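Long-range contact in Chymotrypsin/elastase isoinhibitor 1 (Ascaris suum, PDB 1EAI), which inhibits serine proteinases of the chymotrypsin and elastase type, defending the parasitic worm against the proteinases of its host: residues Cys14-Glu18 and Pro28-Met32. Numbering follows the deposited sequence.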
loop_
_atom_site.group_PDB
_atom_site.type_symbol
_atom_site.label_atom_id
_atom_site.label_comp_id
_atom_site.label_asym_id
_atom_site.label_seq_id
_atom_site.Cartn_x
_atom_site.Cartn_y
_atom_site.Cartn_z
ATOM N N CYS C 14 -7.631 13.395 -0.219
ATOM C CA CYS C 14 -7.073 13.179 -1.564
ATOM C C CYS C 14 -5.581 13.549 -1.585
ATOM O O CYS C 14 -5.215 14.721 -1.797
ATOM C CB CYS C 14 -7.822 13.899 -2.696
ATOM S SG CYS C 14 -7.097 13.636 -4.349
ATOM N N THR C 15 -4.727 12.586 -1.303
ATOM C CA THR C 15 -3.284 12.792 -1.272
ATOM C C THR C 15 -2.594 12.858 -2.679
ATOM O O THR C 15 -2.998 12.142 -3.580
ATOM C CB THR C 15 -2.875 11.574 -0.391
ATOM O OG1 THR C 15 -3.185 11.861 0.983
ATOM C CG2 THR C 15 -1.386 11.256 -0.442
ATOM N N GLY C 16 -1.450 13.593 -2.918
ATOM C CA GLY C 16 -0.740 13.627 -4.212
ATOM C C GLY C 16 0.719 13.213 -4.081
ATOM O O GLY C 16 0.941 12.224 -3.463
ATOM N N CYS C 17 1.731 13.873 -4.701
ATOM C CA CYS C 17 3.111 13.434 -4.501
ATOM C C CYS C 17 3.910 14.435 -3.685
ATOM O O CYS C 17 3.600 15.602 -3.692
ATOM C CB CYS C 17 3.854 13.119 -5.821
ATOM S SG CYS C 17 2.905 12.103 -6.995
ATOM N N GLU C 18 4.883 13.937 -2.947
ATOM C CA GLU C 18 5.843 14.567 -2.058
ATOM C C GLU C 18 7.262 14.615 -2.677
ATOM O O GLU C 18 7.642 13.746 -3.503
ATOM C CB GLU C 18 5.879 13.834 -0.680
ATOM C CG GLU C 18 4.609 13.839 0.219
ATOM C CD GLU C 18 4.889 13.427 1.667
ATOM O OE1 GLU C 18 5.797 12.692 1.991
ATOM O OE2 GLU C 18 4.090 13.881 2.608
ATOM N N PRO C 28 7.412 12.850 -12.612
ATOM C CA PRO C 28 5.929 12.624 -12.747
ATOM C C PRO C 28 5.031 12.418 -11.519
ATOM O O PRO C 28 5.400 11.713 -10.610
ATOM C CB PRO C 28 5.810 11.263 -13.477
ATOM C CG PRO C 28 7.216 10.787 -13.885
ATOM C CD PRO C 28 8.205 11.720 -13.199
ATOM N N CYS C 29 3.792 12.908 -11.532
ATOM C CA CYS C 29 2.820 12.566 -10.489
ATOM C C CYS C 29 1.522 12.066 -11.195
ATOM O O CYS C 29 0.830 12.831 -11.902
ATOM C CB CYS C 29 2.577 13.712 -9.484
ATOM S SG CYS C 29 1.564 13.273 -8.040
ATOM N N PRO C 30 1.149 10.757 -11.052
ATOM C CA PRO C 30 -0.065 10.276 -11.711
ATOM C C PRO C 30 -1.337 11.035 -11.340
ATOM O O PRO C 30 -1.512 11.394 -10.170
ATOM C CB PRO C 30 -0.131 8.784 -11.438
ATOM C CG PRO C 30 1.291 8.349 -11.162
ATOM C CD PRO C 30 2.036 9.594 -10.621
ATOM N N LEU C 31 -2.271 11.231 -12.290
ATOM C CA LEU C 31 -3.485 11.997 -11.947
ATOM C C LEU C 31 -4.589 11.329 -11.028
ATOM O O LEU C 31 -5.835 11.581 -11.143
ATOM C CB LEU C 31 -4.020 12.880 -13.153
ATOM C CG LEU C 31 -3.076 14.123 -13.445
ATOM C CD1 LEU C 31 -3.343 14.761 -14.811
ATOM C CD2 LEU C 31 -3.348 15.259 -12.453
ATOM N N MET C 32 -4.168 10.398 -10.149
ATOM C CA MET C 32 -5.123 9.747 -9.272
ATOM C C MET C 32 -4.964 10.006 -7.754
ATOM O O MET C 32 -3.885 9.771 -7.225
ATOM C CB MET C 32 -4.961 8.226 -9.537
ATOM C CG MET C 32 -5.952 7.387 -8.718
ATOM S SD MET C 32 -6.031 5.598 -9.084
ATOM C CE MET C 32 -4.328 5.029 -8.977
#
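Cys17 and Cys29 are joined by a disulfide, the one covalent link between Cys14-Glu18 and Pro28-Met32, and no hydrogen bond crosses beside it. From the backbone of Cys17, CB points toward the other segment and lies 3.2 Å from Cys29 SG, its nearest partner there. The SG of Cys17 stands anti to the carbonyl carbon, beside the backbone N (chi1 -46°), which carries the sulfur across to Cys29 SG at 2.1 Å. Cys17 SG also lies 4.4 Å from Pro28 O and 4.5 Å from Pro30 CD, both loose approaches. Cys29 reaches the bridge through a different chi1, its SG anti to the backbone N (-172°), and this sulfur extends back over the Gly16-Cys17 peptide, with Cys29 SG 4.0 Å from Gly16 C. The C-S-S-C torsion of 92° is close to the unstrained value, and the CA atoms of Cys17 and Cys29 are 6.1 Å apart. In this cysteine-rich TIL domain, which has no helix, the bridge ties Cys29, two residues ahead of the reactive bond Leu31-Met32 in the protease-binding loop, to the loop that holds Cys17; Cys14-Cys33 makes a second tie right after Met32. Cys29 and Pro30 pair antiparallel with a strand of the bound protein, and Leu31 packs on that chain's backbone. The carbonyl oxygens Thr15 O and Met32 O merely come near each other, 4.4 Å apart, with no bond between them. Arg34 fills in beside both cysteines, and Thr15 OG1 donates to Arg35 O and also shares a hydrogen bond with Ser37 OG.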